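PDB 1SQ1: chorismate synthase from Campylobacter jejuni, which catalyses the anti-1,4-elimination of phosphate from 5-enolpyruvylshikimate-3-phosphate to give chorismate, using reduced FMN as cofactor. Local coordinates for residues 23-28 and 135-140; 139-144 and 342-347. One frame throughout, in Å; residues are numbered along the deposited sequence.

Interaction 1. Residues 23-28 and 135-140; sequences CIIDGM and GAVAAM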
loop_
_atom_site.group_PDB
_atom_site.type_symbol
_atom_site.label_atom_id
_atom_site.label_comp_id
_atom_site.label_asym_id
_atom_site.label_seq_id
_atom_site.Cartn_x
_atom_site.Cartn_y
_atom_site.Cartn_z
ATOM N N CYS A 23 15.517 -12.870 3.713
ATOM C CA CYS A 23 14.869 -11.652 3.254
ATOM C C CYS A 23 14.538 -11.738 1.769
ATOM O O CYS A 23 15.029 -12.619 1.059
ATOM C CB CYS A 23 15.739 -10.422 3.538
ATOM S SG CYS A 23 17.068 -10.062 2.387
ATOM N N ILE A 24 13.668 -10.842 1.315
ATOM C CA ILE A 24 13.256 -10.794 -0.082
ATOM C C ILE A 24 13.294 -9.331 -0.499
ATOM O O ILE A 24 12.711 -8.480 0.167
ATOM C CB ILE A 24 11.802 -11.331 -0.267
ATOM C CG1 ILE A 24 11.678 -12.743 0.299
ATOM C CG2 ILE A 24 11.435 -11.383 -1.739
ATOM C CD1 ILE A 24 12.575 -13.754 -0.385
ATOM N N ILE A 25 14.010 -9.021 -1.570
ATOM C CA ILE A 25 14.044 -7.647 -2.035
ATOM C C ILE A 25 13.339 -7.648 -3.381
ATOM O O ILE A 25 13.805 -8.253 -4.349
ATOM C CB ILE A 25 15.470 -7.112 -2.220
ATOM C CG1 ILE A 25 16.235 -7.151 -0.895
ATOM C CG2 ILE A 25 15.408 -5.695 -2.743
ATOM C CD1 ILE A 25 17.018 -8.441 -0.651
ATOM N N ASP A 26 12.199 -6.983 -3.438
ATOM C CA ASP A 26 11.426 -6.923 -4.660
ATOM C C ASP A 26 11.442 -5.476 -5.124
ATOM O O ASP A 26 11.420 -4.563 -4.305
ATOM C CB ASP A 26 9.998 -7.414 -4.368
ATOM C CG ASP A 26 9.134 -7.524 -5.613
ATOM O OD1 ASP A 26 9.488 -8.265 -6.557
ATOM O OD2 ASP A 26 8.078 -6.865 -5.648
ATOM N N GLY A 27 11.521 -5.267 -6.433
ATOM C CA GLY A 27 11.519 -3.915 -6.956
ATOM C C GLY A 27 12.841 -3.466 -7.536
ATOM O O GLY A 27 12.919 -2.392 -8.134
HETATM N N MSE A 28 13.875 -4.277 -7.355
HETATM C CA MSE A 28 15.196 -3.948 -7.878
HETATM C C MSE A 28 15.187 -3.983 -9.395
HETATM O O MSE A 28 14.687 -4.927 -10.003
HETATM C CB MSE A 28 16.246 -4.920 -7.343
HETATM C CG MSE A 28 16.717 -4.586 -5.932
HETATM SE SE MSE A 28 18.180 -3.307 -5.894
HETATM C CE MSE A 28 17.216 -1.633 -6.033
ATOM N N GLY A 135 19.808 -4.438 2.847
ATOM C CA GLY A 135 20.449 -3.153 2.619
ATOM C C GLY A 135 21.638 -3.281 1.669
ATOM O O GLY A 135 21.860 -2.412 0.812
ATOM N N ALA A 136 22.403 -4.363 1.822
ATOM C CA ALA A 136 23.567 -4.640 0.976
ATOM C C ALA A 136 23.144 -4.574 -0.480
ATOM O O ALA A 136 23.697 -3.817 -1.280
ATOM C CB ALA A 136 24.114 -6.028 1.287
ATOM N N VAL A 137 22.156 -5.402 -0.804
ATOM C CA VAL A 137 21.604 -5.466 -2.139
ATOM C C VAL A 137 21.208 -4.085 -2.613
ATOM O O VAL A 137 21.481 -3.726 -3.747
ATOM C CB VAL A 137 20.360 -6.354 -2.181
ATOM C CG1 VAL A 137 19.684 -6.239 -3.528
ATOM C CG2 VAL A 137 20.752 -7.792 -1.899
ATOM N N ALA A 138 20.572 -3.297 -1.757
ATOM C CA ALA A 138 20.157 -1.979 -2.193
ATOM C C ALA A 138 21.342 -1.070 -2.454
ATOM O O ALA A 138 21.259 -0.179 -3.293
ATOM C CB ALA A 138 19.219 -1.351 -1.174
ATOM N N ALA A 139 22.448 -1.282 -1.747
ATOM C CA ALA A 139 23.625 -0.436 -1.958
ATOM C C ALA A 139 24.167 -0.668 -3.366
ATOM O O ALA A 139 24.758 0.232 -3.962
ATOM C CB ALA A 139 24.696 -0.734 -0.928
HETATM N N MSE A 140 23.960 -1.871 -3.896
HETATM C CA MSE A 140 24.412 -2.177 -5.236
HETATM C C MSE A 140 23.761 -1.229 -6.234
HETATM O O MSE A 140 24.417 -0.749 -7.147
HETATM C CB MSE A 140 24.113 -3.640 -5.567
HETATM C CG MSE A 140 25.012 -4.619 -4.820
HETATM SE SE MSE A 140 24.394 -6.455 -4.872
HETATM C CE MSE A 140 24.756 -6.965 -3.034
#

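Interaction 2. Residues 139-144 and 342-347; sequences AMLLRE and DCLLLN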
loop_
_atom_site.group_PDB
_atom_site.type_symbol
_atom_site.label_atom_id
_atom_site.label_comp_id
_atom_site.label_asym_id
_atom_site.label_seq_id
_atom_site.Cartn_x
_atom_site.Cartn_y
_atom_site.Cartn_z
ATOM N N ALA A 139 22.448 -1.282 -1.747
ATOM C CA ALA A 139 23.625 -0.436 -1.958
ATOM C C ALA A 139 24.167 -0.668 -3.366
ATOM O O ALA A 139 24.758 0.232 -3.962
ATOM C CB ALA A 139 24.696 -0.734 -0.928
HETATM N N MSE A 140 23.960 -1.871 -3.896
HETATM C CA MSE A 140 24.412 -2.177 -5.236
HETATM C C MSE A 140 23.761 -1.229 -6.234
HETATM O O MSE A 140 24.417 -0.749 -7.147
HETATM C CB MSE A 140 24.113 -3.640 -5.567
HETATM C CG MSE A 140 25.012 -4.619 -4.820
HETATM SE SE MSE A 140 24.394 -6.455 -4.872
HETATM C CE MSE A 140 24.756 -6.965 -3.034
ATOM N N LEU A 141 22.479 -0.935 -6.059
ATOM C CA LEU A 141 21.802 -0.005 -6.966
ATOM C C LEU A 141 22.265 1.423 -6.691
ATOM O O LEU A 141 22.293 2.249 -7.591
ATOM C CB LEU A 141 20.277 -0.106 -6.807
ATOM C CG LEU A 141 19.314 0.777 -7.620
ATOM C CD1 LEU A 141 19.040 2.070 -6.905
ATOM C CD2 LEU A 141 19.886 1.034 -8.999
ATOM N N LEU A 142 22.637 1.700 -5.444
ATOM C CA LEU A 142 23.104 3.025 -5.048
ATOM C C LEU A 142 24.486 3.352 -5.598
ATOM O O LEU A 142 24.790 4.510 -5.898
ATOM C CB LEU A 142 23.125 3.146 -3.523
ATOM C CG LEU A 142 21.775 3.334 -2.829
ATOM C CD1 LEU A 142 21.992 3.474 -1.333
ATOM C CD2 LEU A 142 21.090 4.583 -3.374
ATOM N N ARG A 143 25.327 2.330 -5.714
ATOM C CA ARG A 143 26.673 2.507 -6.243
ATOM C C ARG A 143 26.575 2.989 -7.689
ATOM O O ARG A 143 27.354 3.837 -8.116
ATOM C CB ARG A 143 27.464 1.190 -6.184
ATOM C CG ARG A 143 28.931 1.339 -6.586
ATOM C CD ARG A 143 29.708 0.016 -6.567
ATOM N NE ARG A 143 31.111 0.190 -6.969
ATOM C CZ ARG A 143 32.092 0.606 -6.166
ATOM N NH1 ARG A 143 33.327 0.739 -6.639
ATOM N NH2 ARG A 143 31.852 0.873 -4.884
ATOM N N GLU A 144 25.603 2.468 -8.434
ATOM C CA GLU A 144 25.436 2.863 -9.827
ATOM C C GLU A 144 25.220 4.362 -9.975
ATOM O O GLU A 144 25.359 4.888 -11.071
ATOM C CB GLU A 144 24.263 2.117 -10.465
ATOM C CG GLU A 144 24.414 0.597 -10.450
ATOM C CD GLU A 144 25.500 0.086 -11.385
ATOM O OE1 GLU A 144 25.793 -1.132 -11.344
ATOM O OE2 GLU A 144 26.050 0.892 -12.167
ATOM N N ASP A 342 15.095 3.269 -2.411
ATOM C CA ASP A 342 13.652 3.231 -2.629
ATOM C C ASP A 342 13.195 4.567 -3.241
ATOM O O ASP A 342 12.471 4.568 -4.227
ATOM C CB ASP A 342 12.921 2.926 -1.305
ATOM C CG ASP A 342 11.402 2.775 -1.470
ATOM O OD1 ASP A 342 10.715 2.686 -0.427
ATOM O OD2 ASP A 342 10.889 2.747 -2.614
ATOM N N CYS A 343 13.637 5.696 -2.690
ATOM C CA CYS A 343 13.238 6.994 -3.243
ATOM C C CYS A 343 13.788 7.161 -4.646
ATOM O O CYS A 343 13.203 7.856 -5.484
ATOM C CB CYS A 343 13.778 8.153 -2.409
ATOM S SG CYS A 343 13.402 8.094 -0.658
ATOM N N LEU A 344 14.932 6.526 -4.884
ATOM C CA LEU A 344 15.620 6.592 -6.170
ATOM C C LEU A 344 14.726 6.052 -7.288
ATOM O O LEU A 344 14.709 6.593 -8.398
ATOM C CB LEU A 344 16.932 5.795 -6.074
ATOM C CG LEU A 344 18.077 6.092 -7.040
ATOM C CD1 LEU A 344 19.338 5.394 -6.570
ATOM C CD2 LEU A 344 17.691 5.634 -8.406
ATOM N N LEU A 345 13.983 4.988 -6.986
ATOM C CA LEU A 345 13.073 4.388 -7.950
ATOM C C LEU A 345 11.756 5.182 -7.987
ATOM O O LEU A 345 11.192 5.424 -9.050
ATOM C CB LEU A 345 12.818 2.926 -7.578
ATOM C CG LEU A 345 14.086 2.060 -7.585
ATOM C CD1 LEU A 345 13.861 0.729 -6.872
ATOM C CD2 LEU A 345 14.506 1.826 -9.015
ATOM N N LEU A 346 11.278 5.610 -6.827
ATOM C CA LEU A 346 10.046 6.379 -6.766
ATOM C C LEU A 346 10.104 7.673 -7.558
ATOM O O LEU A 346 9.135 8.063 -8.198
ATOM C CB LEU A 346 9.717 6.731 -5.325
ATOM C CG LEU A 346 9.203 5.603 -4.445
ATOM C CD1 LEU A 346 9.027 6.144 -3.036
ATOM C CD2 LEU A 346 7.895 5.058 -5.004
ATOM N N ASN A 347 11.247 8.343 -7.500
ATOM C CA ASN A 347 11.410 9.618 -8.173
ATOM C C ASN A 347 11.768 9.473 -9.652
ATOM O O ASN A 347 12.066 10.457 -10.332
ATOM C CB ASN A 347 12.485 10.416 -7.453
ATOM C CG ASN A 347 12.433 11.875 -7.783
ATOM O OD1 ASN A 347 11.499 12.574 -7.386
ATOM N ND2 ASN A 347 13.431 12.355 -8.517
#

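Interaction 1. Residues 23-28 and 135-140
The carbonyl oxygen of Val137 takes a weak bond from Met140 N at 3.1 Å within its own helix and is also touched from the sheet side, where Met28 SE rests 4.0 Å from Val137 O. That selenium contact is van der Waals packing, and apolar surfaces carry the interface. Val137 is its pivot: its two methyls fork toward two different residues of the 23-28 segment. CG1, set anti to the backbone N (chi1 171°), faces Met28, with SE 4.1 Å from Val137 CG1 and Met28 CG 4.2 Å from the same methyl. Here the side chains lie alongside one another and run in opposite directions. In Met28, a selenomethionine, the bends at chi2 (-87°) and chi3 (83°) bring SE up to the helix and turn CE aside, toward Leu141. SE also lies 4.4 Å from Ala138 CA, near the helix backbone. The other branch, CG2 of Val137, meets Ile25 tip to tip, its partner being CD1 at 4.0 Å. Ile25 itself is held in the sheet by backbone bonding to Ile78, and Ile78 and Ile80 of strand 78-82 extend the apolar floor under Val137. Helix 36-45 lies against other residues of this helix, Leu39 touching Ala136 and Met140. All four touching residues are buried. Strand 21-26 and the loop after it thus receive helix 128-143 through Ile25 and Met28, the helix-on-sheet packing of one half of the beta-alpha-beta sandwich of chorismate synthases.

Interaction 2. Residues 139-144 and 342-347
Two helical segments face each other with Leu142 and Leu344 closest in backbone, their CA atoms 8.4 Å apart, a spacing bridged by leucine side chains alone. Leu344 supplies the 342-347 side of the contact. Its CG stands anti to the backbone N (chi1 -158°), which sends the side chain across the gap so that one methyl, CD1, reaches both leucines of the facing segment. Leu141 comes to it tip to tip, with its CD1 3.4 Å from Leu344 CD1. The same methyl of Leu141 is 4.1 Å from Leu344 CD2, so it sits over the branched end of that side chain. Leu142 approaches at a slant: its CG is anti to the carbonyl carbon (chi1 -76°), and although its CB does not aim straight at the other helix, the extended chain brings CD2 to 3.7 Å from Leu344 CD1. Leu142 also packs on Leu340 and Ala341, one turn before Leu344, which continues the apolar seam along helix 325-346. Asp342 points away from this seam; its carboxylate hydrogen-bonds the backbone N of Thr6, Arg7 and Leu8 and forms a salt bridge with Lys229 of helix 226-235, linking helix 325-346 to both. A third subunit closes over the leucines, with its Leu352 on Leu141 and its Leu355 on Leu344, while its Tyr359 OH bonds to Leu344 O. The contact is a buried leucine cluster between the C-terminal ends of helices 128-143 and 325-346, part of the helical layer held between the sheets in the chorismate synthase sandwich and extended by a subunit interface of the homotetramer.

In the fold
Helix 128-143 joins the two contacts, whose centres lie about 10 Å apart: interaction 1 uses residues 135-140 and interaction 2 takes over from 139, with Ala139 and Met140 common to both segments. In chain order come strand 21-26, then this helix, and much later helix 325-346. The contacts also meet directly, since Met28 CE packs 3.5 Å from Leu141 CB and Gly27 O lies 3.5 Å from Leu345 CD1. One apolar core therefore runs from the N-terminal sheet through the helix to helix 325-346. It brings early and late parts of the sequence together, away from the predicted FMN-binding residues.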